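Local coordinates for BluB-like flavoprotein (Clostridium difficile 630, PDB 3EO8) that binds flavin mononucleotide and probably acts as an oxidoreductase of the nitroreductase type, at residues 58-63 with 95-100; 104-109 with 192-197. One frame throughout, in Å; residues are numbered along the deposited sequence.

The two contacts lie side by side, their centres about 13 Å apart, and follow each other along the chain: contact 1 closes before contact 2 opens. Residues 95-100 lead from helix 80-93 into strand 102-108, the strand that contact 2 pairs with strand 189-197. Contact 1 therefore packs helix 54-75 beside the entrance to the central antiparallel sheet, and contact 2 lies within that sheet. They meet directly where the Tyr97 side chain packs on Met193 and Ala195, with Tyr97 CB 3.8 Å from Ala195 CB. Phe96, part of the flavin mononucleotide pocket, also touches Ala195, so this junction adjoins the cofactor site.

Contact 1: residues 58-63 with 95-100; sequences EKIADV and LFYLKA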
loop_
_atom_site.group_PDB
_atom_site.type_symbol
_atom_site.label_atom_id
_atom_site.label_comp_id
_atom_site.label_asym_id
_atom_site.label_seq_id
_atom_site.Cartn_x
_atom_site.Cartn_y
_atom_site.Cartn_z
ATOM N N GLU A 58 -15.979 21.561 -3.942
ATOM C CA GLU A 58 -15.445 22.719 -4.655
ATOM C C GLU A 58 -14.480 23.477 -3.766
ATOM O O GLU A 58 -13.479 24.031 -4.237
ATOM C CB GLU A 58 -16.567 23.666 -5.081
ATOM C CG GLU A 58 -17.542 23.038 -6.071
ATOM C CD GLU A 58 -17.000 22.955 -7.485
ATOM O OE1 GLU A 58 -15.911 23.535 -7.743
ATOM O OE2 GLU A 58 -17.673 22.316 -8.340
ATOM N N LYS A 59 -14.800 23.557 -2.471
ATOM C CA LYS A 59 -13.908 24.204 -1.528
ATOM C C LYS A 59 -12.551 23.513 -1.455
ATOM O O LYS A 59 -11.525 24.162 -1.332
ATOM C CB LYS A 59 -14.567 24.306 -0.137
ATOM C CG LYS A 59 -15.602 25.426 -0.073
ATOM C CD LYS A 59 -16.408 25.417 1.208
ATOM C CE LYS A 59 -17.434 26.572 1.249
ATOM N NZ LYS A 59 -18.669 26.226 0.478
ATOM N N ILE A 60 -12.556 22.196 -1.540
ATOM C CA ILE A 60 -11.322 21.391 -1.479
ATOM C C ILE A 60 -10.512 21.695 -2.752
ATOM O O ILE A 60 -9.313 21.898 -2.717
ATOM C CB ILE A 60 -11.668 19.905 -1.285
ATOM C CG1 ILE A 60 -12.172 19.668 0.155
ATOM C CG2 ILE A 60 -10.472 18.992 -1.568
ATOM C CD1 ILE A 60 -12.871 18.330 0.340
ATOM N N ALA A 61 -11.204 21.769 -3.870
ATOM C CA ALA A 61 -10.556 22.069 -5.159
ATOM C C ALA A 61 -9.877 23.423 -5.106
ATOM O O ALA A 61 -8.704 23.574 -5.495
ATOM C CB ALA A 61 -11.599 21.980 -6.285
ATOM N N ASP A 62 -10.562 24.403 -4.544
ATOM C CA ASP A 62 -10.004 25.749 -4.466
ATOM C C ASP A 62 -8.730 25.807 -3.629
ATOM O O ASP A 62 -7.830 26.575 -3.974
ATOM C CB ASP A 62 -11.040 26.731 -3.930
ATOM C CG ASP A 62 -12.183 26.993 -4.908
ATOM O OD1 ASP A 62 -12.043 26.748 -6.126
ATOM O OD2 ASP A 62 -13.205 27.515 -4.447
ATOM N N VAL A 63 -8.624 25.041 -2.526
ATOM C CA VAL A 63 -7.370 25.084 -1.738
ATOM C C VAL A 63 -6.240 24.332 -2.452
ATOM O O VAL A 63 -5.061 24.692 -2.324
ATOM C CB VAL A 63 -7.492 24.575 -0.246
ATOM C CG1 VAL A 63 -8.443 25.459 0.564
ATOM C CG2 VAL A 63 -7.819 23.088 -0.175
ATOM N N LEU A 95 -7.848 17.630 -10.517
ATOM C CA LEU A 95 -9.106 18.320 -10.322
ATOM C C LEU A 95 -10.271 17.655 -11.077
ATOM O O LEU A 95 -11.401 18.108 -10.954
ATOM C CB LEU A 95 -8.997 19.794 -10.683
ATOM C CG LEU A 95 -8.075 20.661 -9.817
ATOM C CD1 LEU A 95 -7.970 22.092 -10.445
ATOM C CD2 LEU A 95 -8.595 20.698 -8.399
ATOM N N PHE A 96 -9.990 16.595 -11.841
ATOM C CA PHE A 96 -11.041 15.816 -12.508
ATOM C C PHE A 96 -11.992 15.133 -11.541
ATOM O O PHE A 96 -13.081 14.733 -11.940
ATOM C CB PHE A 96 -10.444 14.729 -13.419
ATOM C CG PHE A 96 -9.893 13.587 -12.660
ATOM C CD1 PHE A 96 -10.719 12.552 -12.258
ATOM C CD2 PHE A 96 -8.575 13.589 -12.254
ATOM C CE1 PHE A 96 -10.249 11.516 -11.518
ATOM C CE2 PHE A 96 -8.082 12.550 -11.504
ATOM C CZ PHE A 96 -8.919 11.519 -11.116
ATOM N N TYR A 97 -11.608 14.981 -10.277
ATOM C CA TYR A 97 -12.491 14.338 -9.298
ATOM C C TYR A 97 -13.851 15.026 -9.187
ATOM O O TYR A 97 -14.830 14.397 -8.779
ATOM C CB TYR A 97 -11.844 14.237 -7.906
ATOM C CG TYR A 97 -11.839 15.519 -7.081
ATOM C CD1 TYR A 97 -12.954 15.933 -6.375
ATOM C CD2 TYR A 97 -10.707 16.283 -6.990
ATOM C CE1 TYR A 97 -12.956 17.111 -5.617
ATOM C CE2 TYR A 97 -10.676 17.448 -6.243
ATOM C CZ TYR A 97 -11.805 17.868 -5.559
ATOM O OH TYR A 97 -11.792 19.058 -4.828
ATOM N N LEU A 98 -13.925 16.306 -9.546
ATOM C CA LEU A 98 -15.172 17.046 -9.449
ATOM C C LEU A 98 -16.226 16.479 -10.413
ATOM O O LEU A 98 -17.402 16.749 -10.279
ATOM C CB LEU A 98 -14.940 18.510 -9.774
ATOM C CG LEU A 98 -14.135 19.248 -8.706
ATOM C CD1 LEU A 98 -13.567 20.531 -9.304
ATOM C CD2 LEU A 98 -15.019 19.541 -7.485
ATOM N N LYS A 99 -15.764 15.687 -11.377
ATOM C CA LYS A 99 -16.646 15.030 -12.346
ATOM C C LYS A 99 -17.435 13.880 -11.745
ATOM O O LYS A 99 -18.388 13.403 -12.383
ATOM C CB LYS A 99 -15.820 14.532 -13.532
ATOM C CG LYS A 99 -15.101 15.644 -14.293
ATOM C CD LYS A 99 -14.270 15.115 -15.463
ATOM C CE LYS A 99 -13.753 16.305 -16.266
ATOM N NZ LYS A 99 -12.714 15.971 -17.279
ATOM N N ALA A 100 -17.035 13.416 -10.558
ATOM C CA ALA A 100 -17.713 12.318 -9.864
ATOM C C ALA A 100 -18.725 12.831 -8.843
ATOM O O ALA A 100 -18.563 13.924 -8.310
ATOM C CB ALA A 100 -16.695 11.421 -9.187
#
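Residues 58-63 of helix 54-75 face the short 3-10 segment 95-99, bringing Ala61 CA to 6.5 Å from Leu95 CA and Glu58 CA to 7.4 Å from Leu98 CA. The methyl of Ala61 occupies the middle of the contact, meeting three side chains of the opposing segment. Leu95 CD2 and Leu98 CD1 each lie 3.9 Å from Ala61 CB, and the hydroxyl end of Tyr97 closes in at 3.3 Å between Ala61 CB and Tyr97 OH. Tyr97 CG sits between the backbone N and the carbonyl carbon (chi1 78°), and from there the ring reaches across to the helix. Ile60 crosses the tyrosine side chain at about a right angle, its CG2 branch 3.5 Å from Tyr97 OH. The hydroxyl comes close to the backbone N of Ala61, but the angle is too poor for a hydrogen bond; its polar partner is Met57 O, one residue before the segment. A polar atom brought to a largely apolar surface is thus satisfied by the helix backbone. Leu98 CG lies over one face of the Tyr97 ring, offset toward the rim. At the exposed margin, Glu58 bends at chi2 (-77°) and brings its carboxylate slantwise against the end of Leu98, OE2 3.9 Å from Leu98 CD2, a van der Waals contact. Arg54, earlier on the same helix, hydrogen-bonds Leu98 O and Ala100 O and so ties the 3-10 segment and the residue after it to helix 54-75. Ile173 of helix 170-181 packs on Ile60, while beyond Ala100 the chain runs on into strand 102-108.

Contact 2: residues 104-109 with 192-197; sequences VLVFTK and AMLALG
Val104 and Leu194 exchange two backbone hydrogen bonds, Val104 N to Leu194 O and Leu194 N to Val104 O, both 2.9 Å long. Val106 and Ala192 form the next hydrogen-bonded pair: Val106 N to Ala192 O is short at 2.8 Å, whereas the return bond from Ala192 N to Val106 O stretches to 3.2 Å. Between them Leu105 and Met193, here selenomethionine, make the non-hydrogen-bonded pair, and a CA-H...O contact of 3.2 Å from Met193 CA to Val104 O adds to the ladder. These are the two inner strands of the four-stranded antiparallel sheet, the central sheet of the nitroreductase fold; the N-to-C directions of the short strand segments make 157°, close to antiparallel. Backbone hydrogen bonds between Leu105 and Val49 and between Met193 and Leu163 join the pair to strands 47-51 and 159-163. Apolar contacts divide between the two sheet faces. On one, Leu105 and Met193 run alongside each other in the same direction off the sheet, Leu105 CD2 3.6 Å from Met193 SE; Leu177 of helix 170-181 also packs on Leu105. On the other, Val104 CB and Leu194 CB are 4.1 Å apart. Val106 puts CG2 anti to its carbonyl carbon, turning that methyl to within 4.0 Å of Leu194 CD1. Helix 137-155 covers this second face, with Phe149 on Leu194 and Ile146 on Ala192. Ala192, whose side chain lies near a bound flavin mononucleotide, also packs on Gln140 of the second subunit.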
loop_
_atom_site.group_PDB
_atom_site.type_symbol
_atom_site.label_atom_id
_atom_site.label_comp_id
_atom_site.label_asym_id
_atom_site.label_seq_id
_atom_site.Cartn_x
_atom_site.Cartn_y
_atom_site.Cartn_z
ATOM N N VAL A 104 -14.110 10.578 -1.675
ATOM C CA VAL A 104 -13.784 9.939 -0.413
ATOM C C VAL A 104 -12.391 10.398 0.001
ATOM O O VAL A 104 -11.451 10.303 -0.768
ATOM C CB VAL A 104 -13.818 8.427 -0.514
ATOM C CG1 VAL A 104 -13.601 7.819 0.867
ATOM C CG2 VAL A 104 -15.158 7.947 -1.158
ATOM N N LEU A 105 -12.250 10.929 1.202
ATOM C CA LEU A 105 -10.955 11.280 1.710
ATOM C C LEU A 105 -10.542 10.145 2.594
ATOM O O LEU A 105 -11.274 9.788 3.544
ATOM C CB LEU A 105 -10.998 12.572 2.521
ATOM C CG LEU A 105 -11.571 13.793 1.813
ATOM C CD1 LEU A 105 -11.555 14.948 2.786
ATOM C CD2 LEU A 105 -10.827 14.110 0.566
ATOM N N VAL A 106 -9.396 9.560 2.279
ATOM C CA VAL A 106 -8.908 8.435 3.036
ATOM C C VAL A 106 -7.827 8.952 3.952
ATOM O O VAL A 106 -6.717 9.313 3.499
ATOM C CB VAL A 106 -8.373 7.306 2.153
ATOM C CG1 VAL A 106 -8.186 6.122 3.013
ATOM C CG2 VAL A 106 -9.393 6.968 1.026
ATOM N N PHE A 107 -8.176 9.024 5.237
ATOM C CA PHE A 107 -7.235 9.430 6.282
ATOM C C PHE A 107 -6.468 8.211 6.774
ATOM O O PHE A 107 -6.943 7.089 6.700
ATOM C CB PHE A 107 -7.952 10.097 7.464
ATOM C CG PHE A 107 -8.278 11.548 7.230
ATOM C CD1 PHE A 107 -9.308 11.915 6.373
ATOM C CD2 PHE A 107 -7.535 12.544 7.834
ATOM C CE1 PHE A 107 -9.615 13.261 6.155
ATOM C CE2 PHE A 107 -7.801 13.881 7.606
ATOM C CZ PHE A 107 -8.852 14.255 6.768
ATOM N N THR A 108 -5.273 8.450 7.285
ATOM C CA THR A 108 -4.400 7.384 7.733
ATOM C C THR A 108 -3.541 7.956 8.879
ATOM O O THR A 108 -3.668 9.125 9.237
ATOM C CB THR A 108 -3.550 6.830 6.558
ATOM O OG1 THR A 108 -2.859 5.641 6.966
ATOM C CG2 THR A 108 -2.540 7.886 6.037
ATOM N N LYS A 109 -2.750 7.111 9.504
ATOM C CA LYS A 109 -1.834 7.510 10.536
ATOM C C LYS A 109 -0.528 6.710 10.438
ATOM O O LYS A 109 -0.472 5.644 9.794
ATOM C CB LYS A 109 -2.479 7.358 11.912
ATOM C CG LYS A 109 -2.808 5.925 12.331
ATOM C CD LYS A 109 -3.270 5.838 13.785
ATOM C CE LYS A 109 -3.797 4.415 14.063
ATOM N NZ LYS A 109 -3.946 4.050 15.505
ATOM N N ALA A 192 -4.928 9.647 0.919
ATOM C CA ALA A 192 -5.306 9.533 -0.476
ATOM C C ALA A 192 -6.746 10.042 -0.610
ATOM O O ALA A 192 -7.432 10.190 0.411
ATOM C CB ALA A 192 -5.189 8.080 -0.951
HETATM N N MSE A 193 -7.175 10.353 -1.839
HETATM C CA MSE A 193 -8.590 10.487 -2.153
HETATM C C MSE A 193 -8.986 9.467 -3.189
HETATM O O MSE A 193 -8.146 8.880 -3.895
HETATM C CB MSE A 193 -8.966 11.887 -2.651
HETATM C CG MSE A 193 -8.185 13.008 -1.992
HETATM SE SE MSE A 193 -8.838 14.791 -2.331
HETATM C CE MSE A 193 -8.419 15.015 -4.189
ATOM N N LEU A 194 -10.287 9.203 -3.229
ATOM C CA LEU A 194 -10.895 8.390 -4.269
ATOM C C LEU A 194 -12.009 9.191 -4.934
ATOM O O LEU A 194 -12.908 9.739 -4.234
ATOM C CB LEU A 194 -11.488 7.141 -3.677
ATOM C CG LEU A 194 -10.520 6.103 -3.157
ATOM C CD1 LEU A 194 -11.207 5.178 -2.118
ATOM C CD2 LEU A 194 -10.020 5.336 -4.344
ATOM N N ALA A 195 -11.954 9.277 -6.264
ATOM C CA ALA A 195 -13.082 9.798 -7.050
ATOM C C ALA A 195 -13.938 8.590 -7.406
ATOM O O ALA A 195 -13.439 7.642 -8.018
ATOM C CB ALA A 195 -12.604 10.516 -8.347
ATOM N N LEU A 196 -15.219 8.635 -7.043
ATOM C CA LEU A 196 -16.083 7.466 -7.078
ATOM C C LEU A 196 -17.407 7.755 -7.758
ATOM O O LEU A 196 -18.091 8.716 -7.421
ATOM C CB LEU A 196 -16.352 6.986 -5.637
ATOM C CG LEU A 196 -17.252 5.766 -5.409
ATOM C CD1 LEU A 196 -16.649 4.459 -6.031
ATOM C CD2 LEU A 196 -17.547 5.613 -3.870
ATOM N N GLY A 197 -17.784 6.881 -8.684
ATOM C CA GLY A 197 -19.025 7.029 -9.451
ATOM C C GLY A 197 -19.299 5.865 -10.380
ATOM O O GLY A 197 -18.601 4.857 -10.369
#